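MRNA nuclease HepT (Shewanella oneidensis MR-1, PDB 6M6U) cleaves mRNA as the bacteriostatic toxin of a type VII toxin-antitoxin system and is neutralised by its partner MntA, mostly through tri-AMPylation. Local coordinates at residues Ala49-Asp52 and Ile53-Ile57; Ile65-Ser68 and Ser69-Phe73; Ile82-Pro85 and Leu86-Leu90; Gln117-Leu120 and Glu121-Glu124. All coordinates share one frame; numbering follows the deposited sequence.

Overall arrangement
All four contacts are local, made between residues close in sequence, yet they sample different parts of an all-helical HEPN-type bundle. Interaction 1 is the buried one, a mid-helix turn of helix 33-60. Interaction 2 lies at the surface, and interactions 3 and 4 are partly buried. The chemistry follows: main-chain bonds run interaction 1, serine and threonine caps open the helices of interactions 2 and 3, and a histidine-carboxylate bond marks the helix junction of interaction 4. Asn55 OD1 lies 2.9 Å from Ser72 OG, a probable hydrogen bond between interactions 1 and 2. Phe73 packs on Leu90 (2 with 3), Asn89 on Asp122 (3 with 4) and Cys50 on Phe123 (1 with 4).

Interaction 1: residues Ala49-Asp52 and Ile53-Ile57; sequences ACID and IANHI
Ala49 through His56 lie on a little over two continuous turns of helix, and four backbone bonds tie the residue pairs together. Ile53 N donates to Ala49 O, Ala54 N to Cys50 O and His56 N to Asp52 O, each at ordinary alpha-helical length. The fourth is the shortest and straightest: Asn55 N meets Ile51 O at 2.8 Å, with an N-H...O angle of 179°.

Side-chain contacts are fewer. Ile51 and Asn55, one turn apart, lie side by side and point the same way, and the branch methyl Ile51 CG2 sits 3.4 Å from Asn55 ND2. That methyl is anti to the backbone N, since CG1 takes the place beside it (chi1 -68°). Asn55 CG comes within 3.2 Å of Ile51 O, so the amide carbon crowds the carbonyl oxygen that Asn55 N already uses; ND2 is also near that oxygen, but at an angle too poor for a bond. Ile53 runs its extended CG1-CD1 arm past Ala49 O, CD1 3.4 Å from that oxygen.

The polar ends are held from outside this turn. Asp52 OD2 forms a salt bridge with Lys8, while Asn55 OD1 is hydrogen-bonded to Ser72 OG and to Gln112 of the MntA antitoxin chain.

Around this stretch of helix 33-60, helix 69-78 takes Ile51 and Ala54, helix 3-23 takes Ala49 and Ile53, and helix 120-131 packs on Cys50 and Ile53. Helix 84-102 meets Ile51 through Val94 and Arg97, the latter an active-site residue by similarity; MntA packs against Asn55 and His56, and His102 of the second HepT subunit against Asp52.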
ATOM      1  N   ALA B  49      31.579  12.373 -31.796  1.00 48.79           N
ATOM      2  CA  ALA B  49      31.711  11.240 -32.705  1.00 50.48           C
ATOM      3  C   ALA B  49      32.783  10.270 -32.221  1.00 53.09           C
ATOM      4  O   ALA B  49      32.611   9.048 -32.318  1.00 54.51           O
ATOM      5  CB  ALA B  49      32.014  11.734 -34.119  1.00 51.64           C
ATOM      6  N   CYS B  50      33.889  10.790 -31.676  1.00 49.38           N
ATOM      7  CA  CYS B  50      34.915   9.914 -31.113  1.00 52.19           C
ATOM      8  C   CYS B  50      34.407   9.187 -29.879  1.00 53.01           C
ATOM      9  O   CYS B  50      34.680   7.995 -29.696  1.00 51.48           O
ATOM     10  CB  CYS B  50      36.166  10.716 -30.763  1.00 59.60           C
ATOM     11  SG  CYS B  50      37.145  11.245 -32.180  1.00 64.66           S
ATOM     12  N   ILE B  51      33.678   9.896 -29.014  1.00 53.76           N
ATOM     13  CA  ILE B  51      33.151   9.287 -27.801  1.00 49.92           C
ATOM     14  C   ILE B  51      32.124   8.213 -28.143  1.00 48.12           C
ATOM     15  O   ILE B  51      32.085   7.151 -27.508  1.00 46.84           O
ATOM     16  CB  ILE B  51      32.567  10.377 -26.885  1.00 50.49           C
ATOM     17  CG1 ILE B  51      33.698  11.259 -26.349  1.00 47.38           C
ATOM     18  CG2 ILE B  51      31.766   9.759 -25.737  1.00 47.84           C
ATOM     19  CD1 ILE B  51      33.225  12.555 -25.746  1.00 43.75           C
ATOM     20  N   ASP B  52      31.292   8.457 -29.160  1.00 40.76           N
ATOM     21  CA  ASP B  52      30.298   7.462 -29.548  1.00 43.04           C
ATOM     22  C   ASP B  52      30.964   6.185 -30.043  1.00 48.85           C
ATOM     23  O   ASP B  52      30.486   5.081 -29.762  1.00 51.87           O
ATOM     24  CB  ASP B  52      29.365   8.027 -30.619  1.00 55.10           C
ATOM     25  CG  ASP B  52      28.426   9.094 -30.079  1.00 66.27           C
ATOM     26  OD1 ASP B  52      28.360   9.274 -28.841  1.00 71.17           O
ATOM     27  OD2 ASP B  52      27.747   9.751 -30.900  1.00 70.14           O
ATOM     28  N   ILE B  53      32.065   6.317 -30.786  1.00 49.78           N
ATOM     29  CA  ILE B  53      32.836   5.146 -31.198  1.00 48.84           C
ATOM     30  C   ILE B  53      33.343   4.394 -29.975  1.00 45.75           C
ATOM     31  O   ILE B  53      33.221   3.166 -29.880  1.00 44.79           O
ATOM     32  CB  ILE B  53      34.001   5.567 -32.114  1.00 48.70           C
ATOM     33  CG1 ILE B  53      33.480   6.024 -33.477  1.00 53.64           C
ATOM     34  CG2 ILE B  53      35.016   4.440 -32.252  1.00 47.11           C
ATOM     35  CD1 ILE B  53      34.463   6.887 -34.231  1.00 54.85           C
ATOM     36  N   ALA B  54      33.926   5.126 -29.025  1.00 42.94           N
ATOM     37  CA  ALA B  54      34.465   4.505 -27.822  1.00 45.71           C
ATOM     38  C   ALA B  54      33.372   3.786 -27.039  1.00 48.27           C
ATOM     39  O   ALA B  54      33.518   2.608 -26.690  1.00 49.55           O
ATOM     40  CB  ALA B  54      35.145   5.562 -26.956  1.00 45.68           C
ATOM     41  N   ASN B  55      32.268   4.490 -26.751  1.00 48.28           N
ATOM     42  CA  ASN B  55      31.148   3.886 -26.032  1.00 44.43           C
ATOM     43  C   ASN B  55      30.644   2.637 -26.742  1.00 49.27           C
ATOM     44  O   ASN B  55      30.257   1.657 -26.094  1.00 53.22           O
ATOM     45  CB  ASN B  55      30.006   4.896 -25.890  1.00 41.64           C
ATOM     46  CG  ASN B  55      30.357   6.059 -24.985  1.00 42.68           C
ATOM     47  OD1 ASN B  55      31.238   5.955 -24.130  1.00 40.93           O
ATOM     48  ND2 ASN B  55      29.658   7.180 -25.165  1.00 40.27           N
ATOM     49  N   HIS B  56      30.632   2.663 -28.075  1.00 47.46           N
ATOM     50  CA  HIS B  56      30.149   1.524 -28.848  1.00 50.01           C
ATOM     51  C   HIS B  56      31.045   0.308 -28.650  1.00 55.12           C
ATOM     52  O   HIS B  56      30.561  -0.793 -28.355  1.00 51.68           O
ATOM     53  CB  HIS B  56      30.067   1.915 -30.325  1.00 53.02           C
ATOM     54  CG  HIS B  56      29.765   0.776 -31.247  1.00 56.16           C
ATOM     55  ND1 HIS B  56      28.486   0.306 -31.455  1.00 60.74           N
ATOM     56  CD2 HIS B  56      30.573   0.032 -32.040  1.00 54.74           C
ATOM     57  CE1 HIS B  56      28.521  -0.687 -32.327  1.00 63.17           C
ATOM     58  NE2 HIS B  56      29.775  -0.872 -32.698  1.00 60.54           N
ATOM     59  N   ILE B  57      32.361   0.496 -28.794  1.00 55.32           N
ATOM     60  CA  ILE B  57      33.296  -0.625 -28.741  1.00 56.51           C
ATOM     61  C   ILE B  57      33.345  -1.229 -27.341  1.00 60.03           C
ATOM     62  O   ILE B  57      33.370  -2.456 -27.184  1.00 66.38           O
ATOM     63  CB  ILE B  57      34.688  -0.171 -29.220  1.00 59.22           C
ATOM     64  CG1 ILE B  57      34.646   0.168 -30.711  1.00 56.20           C
ATOM     65  CG2 ILE B  57      35.729  -1.244 -28.948  1.00 60.28           C
ATOM     66  CD1 ILE B  57      35.844   0.936 -31.192  1.00 58.55           C
TER

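Interaction 2: residues Ile65-Ser68 and Ser69-Phe73; sequences IPQS and SRDSF
Pro66 meets the helix first: its ring carbon CB rests 3.6 Å from Ser72 CB, an apolar touch beside a serine whose hydroxyl is engaged with Asn55 of helix 33-60. Next comes Gln67, whose backbone N donates to Asp71 OD1 over 2.8 Å, at an N-H...O angle of 161°. The carboxylate receives it on the anti lone pair, turned away from OD2. Asp71 CG stands anti to the backbone N (chi1 -168°), which carries the carboxylate back to the N-H of Gln67. The Gln67 side chain passes the same oxygen, its CG 3.1 Å from Asp71 OD1, with the amide plane inclined 55° to the carboxylate.

Ser68 closes the loop. Its OG accepts from Asp71 N at 3.2 Å, and the bond is nearly straight. Its carbonyl oxygen receives only a weak bond from Ser72 N. Beyond these, Ser69 packs on Ile51 and Val94, and Pro66 and Ser69 both pack on Gln112 of the antitoxin chain.

Ser68 is thus the N-cap of helix 69-78. Asp71, three residues on, plays two parts: its N-H is capped by Ser68 while its carboxylate fastens the incoming loop to the helix's first turn.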
ATOM      1  N   ILE B  65      31.893  -0.619 -18.269  1.00 76.10           N
ATOM      2  CA  ILE B  65      30.935   0.476 -18.353  1.00 75.49           C
ATOM      3  C   ILE B  65      31.724   1.783 -18.183  1.00 77.15           C
ATOM      4  O   ILE B  65      32.282   2.010 -17.101  1.00 82.58           O
ATOM      5  CB  ILE B  65      29.837   0.354 -17.291  1.00 75.30           C
ATOM      6  CG1 ILE B  65      29.152  -1.011 -17.385  1.00 76.67           C
ATOM      7  CG2 ILE B  65      28.821   1.481 -17.439  1.00 72.00           C
ATOM      8  CD1 ILE B  65      28.347  -1.362 -16.160  1.00 72.92           C
ATOM      9  N   PRO B  66      31.805   2.624 -19.209  1.00 71.95           N
ATOM     10  CA  PRO B  66      32.531   3.897 -19.050  1.00 71.91           C
ATOM     11  C   PRO B  66      31.843   4.808 -18.043  1.00 74.30           C
ATOM     12  O   PRO B  66      30.696   5.226 -18.232  1.00 73.86           O
ATOM     13  CB  PRO B  66      32.515   4.490 -20.465  1.00 66.77           C
ATOM     14  CG  PRO B  66      31.406   3.783 -21.175  1.00 67.06           C
ATOM     15  CD  PRO B  66      31.354   2.410 -20.591  1.00 67.09           C
ATOM     16  N   GLN B  67      32.560   5.109 -16.957  1.00 74.45           N
ATOM     17  CA  GLN B  67      32.055   6.010 -15.925  1.00 78.20           C
ATOM     18  C   GLN B  67      31.928   7.448 -16.412  1.00 80.13           C
ATOM     19  O   GLN B  67      31.312   8.263 -15.716  1.00 80.83           O
ATOM     20  CB  GLN B  67      32.967   5.964 -14.694  1.00 82.86           C
ATOM     21  CG  GLN B  67      33.460   4.570 -14.331  1.00 88.43           C
ATOM     22  CD  GLN B  67      34.022   4.493 -12.921  1.00 94.62           C
ATOM     23  OE1 GLN B  67      35.207   4.769 -12.694  1.00 97.72           O
ATOM     24  NE2 GLN B  67      33.173   4.104 -11.969  1.00 92.47           N
ATOM     25  N   SER B  68      32.495   7.773 -17.572  1.00 75.55           N
ATOM     26  CA  SER B  68      32.451   9.110 -18.151  1.00 64.38           C
ATOM     27  C   SER B  68      32.960   9.005 -19.582  1.00 58.93           C
ATOM     28  O   SER B  68      33.445   7.956 -20.011  1.00 58.81           O
ATOM     29  CB  SER B  68      33.289  10.107 -17.347  1.00 56.48           C
ATOM     30  OG  SER B  68      34.668   9.802 -17.445  1.00 54.31           O
ATOM     31  N   SER B  69      32.841  10.110 -20.320  1.00 55.71           N
ATOM     32  CA  SER B  69      33.307  10.112 -21.701  1.00 58.59           C
ATOM     33  C   SER B  69      34.809   9.848 -21.775  1.00 57.16           C
ATOM     34  O   SER B  69      35.270   9.093 -22.638  1.00 55.24           O
ATOM     35  CB  SER B  69      32.945  11.437 -22.371  1.00 65.16           C
ATOM     36  OG  SER B  69      33.236  12.538 -21.528  1.00 71.79           O
ATOM     37  N   ARG B  70      35.586  10.438 -20.860  1.00 59.21           N
ATOM     38  CA  ARG B  70      37.026  10.199 -20.842  1.00 64.56           C
ATOM     39  C   ARG B  70      37.349   8.777 -20.415  1.00 63.35           C
ATOM     40  O   ARG B  70      38.227   8.132 -20.998  1.00 65.71           O
ATOM     41  CB  ARG B  70      37.721  11.181 -19.904  1.00 70.99           C
ATOM     42  CG  ARG B  70      37.758  12.603 -20.392  1.00 76.59           C
ATOM     43  CD  ARG B  70      37.240  13.507 -19.302  1.00 81.37           C
ATOM     44  NE  ARG B  70      37.793  14.851 -19.391  1.00 84.25           N
ATOM     45  CZ  ARG B  70      37.339  15.881 -18.688  1.00 83.39           C
ATOM     46  NH1 ARG B  70      36.323  15.716 -17.853  1.00 82.70           N
ATOM     47  NH2 ARG B  70      37.899  17.076 -18.820  1.00 81.82           N
ATOM     48  N   ASP B  71      36.668   8.284 -19.378  1.00 62.62           N
ATOM     49  CA  ASP B  71      36.848   6.903 -18.953  1.00 63.34           C
ATOM     50  C   ASP B  71      36.588   5.920 -20.083  1.00 61.66           C
ATOM     51  O   ASP B  71      37.100   4.794 -20.047  1.00 65.99           O
ATOM     52  CB  ASP B  71      35.922   6.596 -17.775  1.00 67.42           C
ATOM     53  CG  ASP B  71      36.250   5.278 -17.104  1.00 78.29           C
ATOM     54  OD1 ASP B  71      35.308   4.519 -16.786  1.00 87.56           O
ATOM     55  OD2 ASP B  71      37.448   4.990 -16.884  1.00 80.02           O
ATOM     56  N   SER B  72      35.808   6.321 -21.091  1.00 57.48           N
ATOM     57  CA  SER B  72      35.585   5.454 -22.241  1.00 54.95           C
ATOM     58  C   SER B  72      36.842   5.331 -23.090  1.00 57.51           C
ATOM     59  O   SER B  72      37.119   4.260 -23.641  1.00 57.61           O
ATOM     60  CB  SER B  72      34.422   5.982 -23.076  1.00 50.34           C
ATOM     61  OG  SER B  72      34.000   5.009 -24.011  1.00 55.06           O
ATOM     62  N   PHE B  73      37.607   6.420 -23.224  1.00 57.37           N
ATOM     63  CA  PHE B  73      38.914   6.321 -23.868  1.00 56.39           C
ATOM     64  C   PHE B  73      39.893   5.552 -22.994  1.00 58.99           C
ATOM     65  O   PHE B  73      40.698   4.762 -23.501  1.00 63.42           O
ATOM     66  CB  PHE B  73      39.468   7.711 -24.184  1.00 50.31           C
ATOM     67  CG  PHE B  73      38.676   8.461 -25.210  1.00 47.06           C
ATOM     68  CD1 PHE B  73      38.471   7.927 -26.470  1.00 47.06           C
ATOM     69  CD2 PHE B  73      38.141   9.703 -24.917  1.00 50.46           C
ATOM     70  CE1 PHE B  73      37.743   8.615 -27.421  1.00 50.44           C
ATOM     71  CE2 PHE B  73      37.415  10.399 -25.864  1.00 55.43           C
ATOM     72  CZ  PHE B  73      37.217   9.853 -27.121  1.00 55.16           C
TER

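Interaction 3: residues Ile82-Pro85 and Leu86-Leu90; sequences ITQP and LSDNL
This is a helix-start contact: Ile82 and Thr83 lead into the first turns of helix 84-102, with Thr83 capping it and Ile82 folded against its inner side. Thr83 OG1 accepts from Leu86 N at 3.0 Å, the N-H pointing at it with an angle of 164°. The hydroxyl oxygen sits between the backbone N and the carbonyl carbon (chi1 71°), which swings it over the end of the helix and also leaves it 3.3 Å from Leu86 CB. The two side chains cross at about a right angle. From the same residue, Thr83 O takes the N-H of Ser87 at 2.9 Å.

Thr83 is therefore a classic N-cap, and Pro85, in the first turn, suits a place where no earlier carbonyl awaits its missing N-H. Regular helix bonds follow, Asp88 N to Gln84 O and Asn89 N to Pro85 O.

Ile82 brings its end methyl CD1 to 3.7 Å from Ser87 CB, and its branch methyl CG2 lies more loosely, 4.4 Å from Leu86 CD2. On the solvent side, Gln84 bends at chi2 (74°) so that NE2 comes 3.3 Å from Asp88 OD1, with the amide and carboxylate planes nearly perpendicular. Ile82 and Leu90 also pack on Phe126 of helix 120-131, while Ser87 rests on Ala77 of helix 69-78.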
ATOM      1  N   ILE B  82      43.750   1.517 -28.313  1.00 64.41           N
ATOM      2  CA  ILE B  82      44.427   2.763 -28.646  1.00 64.53           C
ATOM      3  C   ILE B  82      45.624   2.897 -27.720  1.00 69.41           C
ATOM      4  O   ILE B  82      45.645   2.342 -26.615  1.00 71.59           O
ATOM      5  CB  ILE B  82      43.517   4.010 -28.531  1.00 61.49           C
ATOM      6  CG1 ILE B  82      42.960   4.151 -27.111  1.00 64.80           C
ATOM      7  CG2 ILE B  82      42.404   3.957 -29.563  1.00 55.79           C
ATOM      8  CD1 ILE B  82      42.145   5.419 -26.903  1.00 67.88           C
ATOM      9  N   THR B  83      46.631   3.630 -28.181  1.00 72.22           N
ATOM     10  CA  THR B  83      47.818   3.848 -27.371  1.00 73.93           C
ATOM     11  C   THR B  83      47.483   4.733 -26.177  1.00 80.60           C
ATOM     12  O   THR B  83      46.539   5.525 -26.208  1.00 82.00           O
ATOM     13  CB  THR B  83      48.921   4.493 -28.207  1.00 66.43           C
ATOM     14  OG1 THR B  83      48.568   5.851 -28.492  1.00 66.21           O
ATOM     15  CG2 THR B  83      49.098   3.741 -29.517  1.00 60.68           C
ATOM     16  N   GLN B  84      48.259   4.572 -25.106  1.00 85.08           N
ATOM     17  CA  GLN B  84      48.126   5.479 -23.969  1.00 88.21           C
ATOM     18  C   GLN B  84      48.347   6.939 -24.351  1.00 88.06           C
ATOM     19  O   GLN B  84      47.612   7.797 -23.833  1.00 87.84           O
ATOM     20  CB  GLN B  84      49.084   5.055 -22.846  1.00 94.27           C
ATOM     21  CG  GLN B  84      48.915   5.849 -21.564  1.00100.13           C
ATOM     22  CD  GLN B  84      47.659   5.464 -20.811  1.00105.57           C
ATOM     23  OE1 GLN B  84      47.099   4.390 -21.029  1.00108.08           O
ATOM     24  NE2 GLN B  84      47.204   6.345 -19.925  1.00105.56           N
ATOM     25  N   PRO B  85      49.310   7.296 -25.213  1.00 87.09           N
ATOM     26  CA  PRO B  85      49.400   8.707 -25.635  1.00 84.52           C
ATOM     27  C   PRO B  85      48.156   9.213 -26.352  1.00 73.92           C
ATOM     28  O   PRO B  85      47.664  10.304 -26.032  1.00 69.10           O
ATOM     29  CB  PRO B  85      50.644   8.724 -26.544  1.00 85.89           C
ATOM     30  CG  PRO B  85      50.956   7.288 -26.837  1.00 86.17           C
ATOM     31  CD  PRO B  85      50.495   6.532 -25.643  1.00 86.65           C
ATOM     32  N   LEU B  86      47.630   8.456 -27.320  1.00 68.62           N
ATOM     33  CA  LEU B  86      46.446   8.913 -28.042  1.00 66.02           C
ATOM     34  C   LEU B  86      45.239   9.003 -27.116  1.00 68.05           C
ATOM     35  O   LEU B  86      44.420   9.922 -27.242  1.00 66.50           O
ATOM     36  CB  LEU B  86      46.151   7.990 -29.225  1.00 63.43           C
ATOM     37  CG  LEU B  86      44.901   8.334 -30.040  1.00 66.46           C
ATOM     38  CD1 LEU B  86      44.993   9.744 -30.614  1.00 69.65           C
ATOM     39  CD2 LEU B  86      44.672   7.319 -31.147  1.00 65.39           C
ATOM     40  N   SER B  87      45.118   8.060 -26.177  1.00 66.39           N
ATOM     41  CA  SER B  87      44.061   8.134 -25.174  1.00 65.08           C
ATOM     42  C   SER B  87      44.128   9.446 -24.405  1.00 63.09           C
ATOM     43  O   SER B  87      43.107  10.114 -24.200  1.00 56.12           O
ATOM     44  CB  SER B  87      44.167   6.944 -24.217  1.00 64.66           C
ATOM     45  OG  SER B  87      43.368   7.143 -23.060  1.00 62.16           O
ATOM     46  N   ASP B  88      45.330   9.838 -23.978  1.00 68.48           N
ATOM     47  CA  ASP B  88      45.475  11.041 -23.164  1.00 73.56           C
ATOM     48  C   ASP B  88      45.175  12.301 -23.966  1.00 70.29           C
ATOM     49  O   ASP B  88      44.605  13.259 -23.431  1.00 68.86           O
ATOM     50  CB  ASP B  88      46.881  11.099 -22.570  1.00 79.84           C
ATOM     51  CG  ASP B  88      47.065  10.127 -21.420  1.00 87.27           C
ATOM     52  OD1 ASP B  88      46.226   9.211 -21.269  1.00 90.96           O
ATOM     53  OD2 ASP B  88      48.049  10.278 -20.666  1.00 89.25           O
ATOM     54  N   ASN B  89      45.541  12.319 -25.249  1.00 70.09           N
ATOM     55  CA  ASN B  89      45.271  13.490 -26.078  1.00 70.34           C
ATOM     56  C   ASN B  89      43.778  13.655 -26.323  1.00 64.71           C
ATOM     57  O   ASN B  89      43.240  14.764 -26.218  1.00 60.81           O
ATOM     58  CB  ASN B  89      46.027  13.390 -27.404  1.00 74.25           C
ATOM     59  CG  ASN B  89      47.487  13.778 -27.272  1.00 79.03           C
ATOM     60  OD1 ASN B  89      47.882  14.448 -26.313  1.00 76.48           O
ATOM     61  ND2 ASN B  89      48.296  13.369 -28.243  1.00 81.95           N
ATOM     62  N   LEU B  90      43.091  12.559 -26.661  1.00 60.34           N
ATOM     63  CA  LEU B  90      41.644  12.619 -26.841  1.00 57.97           C
ATOM     64  C   LEU B  90      40.953  13.087 -25.568  1.00 60.55           C
ATOM     65  O   LEU B  90      39.983  13.852 -25.625  1.00 59.65           O
ATOM     66  CB  LEU B  90      41.106  11.253 -27.269  1.00 53.79           C
ATOM     67  CG  LEU B  90      41.598  10.692 -28.599  1.00 54.54           C
ATOM     68  CD1 LEU B  90      40.980   9.336 -28.831  1.00 55.30           C
ATOM     69  CD2 LEU B  90      41.278  11.634 -29.744  1.00 59.32           C
TER

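Interaction 4: residues Gln117-Leu120 and Glu121-Glu124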
ATOM      1  N   GLN B 117      45.815  23.832 -35.270  1.00 78.01           N
ATOM      2  CA  GLN B 117      47.024  23.713 -36.075  1.00 84.27           C
ATOM      3  C   GLN B 117      47.728  22.372 -35.914  1.00 84.30           C
ATOM      4  O   GLN B 117      48.293  21.862 -36.888  1.00 84.39           O
ATOM      5  CB  GLN B 117      48.006  24.834 -35.721  1.00 87.74           C
ATOM      6  CG  GLN B 117      47.493  26.237 -35.992  1.00 91.73           C
ATOM      7  CD  GLN B 117      48.496  27.307 -35.599  1.00 96.89           C
ATOM      8  OE1 GLN B 117      48.968  27.348 -34.460  1.00 97.91           O
ATOM      9  NE2 GLN B 117      48.827  28.183 -36.542  1.00 98.44           N
ATOM     10  N   HIS B 118      47.710  21.782 -34.718  1.00 88.22           N
ATOM     11  CA  HIS B 118      48.603  20.671 -34.417  1.00 94.41           C
ATOM     12  C   HIS B 118      47.940  19.417 -33.868  1.00 94.66           C
ATOM     13  O   HIS B 118      48.620  18.388 -33.773  1.00 94.30           O
ATOM     14  CB  HIS B 118      49.684  21.117 -33.418  1.00 99.06           C
ATOM     15  CG  HIS B 118      50.575  22.199 -33.939  1.00102.91           C
ATOM     16  ND1 HIS B 118      50.824  23.360 -33.239  1.00104.78           N
ATOM     17  CD2 HIS B 118      51.278  22.298 -35.092  1.00103.41           C
ATOM     18  CE1 HIS B 118      51.639  24.129 -33.940  1.00105.35           C
ATOM     19  NE2 HIS B 118      51.930  23.507 -35.068  1.00105.39           N
ATOM     20  N   HIS B 119      46.660  19.451 -33.501  1.00 95.60           N
ATOM     21  CA  HIS B 119      46.058  18.310 -32.827  1.00 90.92           C
ATOM     22  C   HIS B 119      44.844  17.728 -33.534  1.00 85.50           C
ATOM     23  O   HIS B 119      44.311  16.715 -33.069  1.00 87.09           O
ATOM     24  CB  HIS B 119      45.696  18.682 -31.385  1.00 93.04           C
ATOM     25  CG  HIS B 119      46.889  18.803 -30.489  1.00 98.49           C
ATOM     26  ND1 HIS B 119      47.167  17.895 -29.491  1.00100.74           N
ATOM     27  CD2 HIS B 119      47.892  19.713 -30.462  1.00100.42           C
ATOM     28  CE1 HIS B 119      48.283  18.247 -28.877  1.00101.71           C
ATOM     29  NE2 HIS B 119      48.743  19.347 -29.447  1.00101.60           N
ATOM     30  N   LEU B 120      44.406  18.306 -34.654  1.00 73.44           N
ATOM     31  CA  LEU B 120      43.377  17.649 -35.451  1.00 69.13           C
ATOM     32  C   LEU B 120      43.833  16.280 -35.938  1.00 75.37           C
ATOM     33  O   LEU B 120      42.990  15.446 -36.291  1.00 74.76           O
ATOM     34  CB  LEU B 120      42.977  18.528 -36.637  1.00 62.04           C
ATOM     35  CG  LEU B 120      42.317  19.858 -36.262  1.00 62.22           C
ATOM     36  CD1 LEU B 120      41.844  20.614 -37.497  1.00 56.61           C
ATOM     37  CD2 LEU B 120      41.164  19.624 -35.292  1.00 65.09           C
ATOM     38  N   GLU B 121      45.147  16.031 -35.950  1.00 78.56           N
ATOM     39  CA  GLU B 121      45.666  14.722 -36.335  1.00 79.65           C
ATOM     40  C   GLU B 121      45.278  13.636 -35.339  1.00 72.53           C
ATOM     41  O   GLU B 121      45.230  12.458 -35.707  1.00 68.50           O
ATOM     42  CB  GLU B 121      47.188  14.779 -36.476  1.00 85.86           C
ATOM     43  CG  GLU B 121      47.685  15.164 -37.865  1.00 95.67           C
ATOM     44  CD  GLU B 121      47.604  16.658 -38.144  1.00103.93           C
ATOM     45  OE1 GLU B 121      47.985  17.068 -39.259  1.00107.76           O
ATOM     46  OE2 GLU B 121      47.167  17.419 -37.254  1.00106.62           O
ATOM     47  N   ASP B 122      45.017  14.004 -34.079  1.00 71.94           N
ATOM     48  CA  ASP B 122      44.589  13.015 -33.092  1.00 71.49           C
ATOM     49  C   ASP B 122      43.275  12.362 -33.502  1.00 65.33           C
ATOM     50  O   ASP B 122      43.121  11.140 -33.398  1.00 66.10           O
ATOM     51  CB  ASP B 122      44.457  13.662 -31.712  1.00 75.21           C
ATOM     52  CG  ASP B 122      45.778  14.192 -31.184  1.00 81.42           C
ATOM     53  OD1 ASP B 122      46.839  13.735 -31.661  1.00 88.19           O
ATOM     54  OD2 ASP B 122      45.755  15.063 -30.288  1.00 78.82           O
ATOM     55  N   PHE B 123      42.317  13.164 -33.975  1.00 63.62           N
ATOM     56  CA  PHE B 123      41.078  12.612 -34.512  1.00 64.94           C
ATOM     57  C   PHE B 123      41.352  11.668 -35.675  1.00 69.43           C
ATOM     58  O   PHE B 123      40.758  10.588 -35.761  1.00 69.70           O
ATOM     59  CB  PHE B 123      40.151  13.742 -34.960  1.00 64.57           C
ATOM     60  CG  PHE B 123      39.640  14.598 -33.838  1.00 64.97           C
ATOM     61  CD1 PHE B 123      39.130  14.025 -32.683  1.00 57.93           C
ATOM     62  CD2 PHE B 123      39.667  15.983 -33.940  1.00 68.78           C
ATOM     63  CE1 PHE B 123      38.655  14.813 -31.652  1.00 54.62           C
ATOM     64  CE2 PHE B 123      39.193  16.778 -32.910  1.00 68.09           C
ATOM     65  CZ  PHE B 123      38.688  16.189 -31.763  1.00 64.79           C
ATOM     66  N   GLU B 124      42.248  12.063 -36.583  1.00 75.08           N
ATOM     67  CA  GLU B 124      42.544  11.233 -37.747  1.00 75.31           C
ATOM     68  C   GLU B 124      43.332   9.991 -37.353  1.00 70.92           C
ATOM     69  O   GLU B 124      43.117   8.909 -37.913  1.00 70.00           O
ATOM     70  CB  GLU B 124      43.300  12.054 -38.790  1.00 78.88           C
ATOM     71  CG  GLU B 124      42.692  13.428 -39.016  1.00 83.56           C
ATOM     72  CD  GLU B 124      42.687  13.840 -40.472  1.00 90.14           C
ATOM     73  OE1 GLU B 124      43.678  14.450 -40.922  1.00 92.22           O
ATOM     74  OE2 GLU B 124      41.690  13.546 -41.165  1.00 93.26           O
TER
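The backbone leaves helix 109-118 at His119 and is helical again by Glu121; across this junction Asp122 N donates to His119 O at 3.0 Å.

The side chains of the same pair add a second link. His119 ND1 donates to Asp122 OD2 at 3.3 Å with an N-H...O angle of 140°, a somewhat bent bond that meets the carboxylate on its syn side, somewhat out of the carboxylate plane. The two groups lie side by side and point the same way; the ring and carboxylate planes stand 87° apart, and OD2 lies at the edge of the imidazole, near its plane. Asp122 CG is anti to its carbonyl carbon (chi1 -63°), which directs the acid back toward His119.

With both a main-chain and a side-chain bond, His119 and Asp122 bridge the junction between two successive helices, 109-118 and 120-131. This is a His-carboxylate pair within the helical fold of the HepT family. The Asp122 carboxylate would probably raise the proton affinity of the His119 imidazole.

On the inner side Leu120 CD2 lies 4.2 Å from Phe123 CD2, the two side chains crossing at a slant. Leu120 O accepts a weak bond from Glu124 N and has Glu124 CG 3.4 Å away. Phe123 packs on Leu43, Cys46 and Cys50 of helix 33-60 and on Ile12 and Ile16 of helix 3-23, while Asp122 touches Leu86 and Asn89 of helix 84-102.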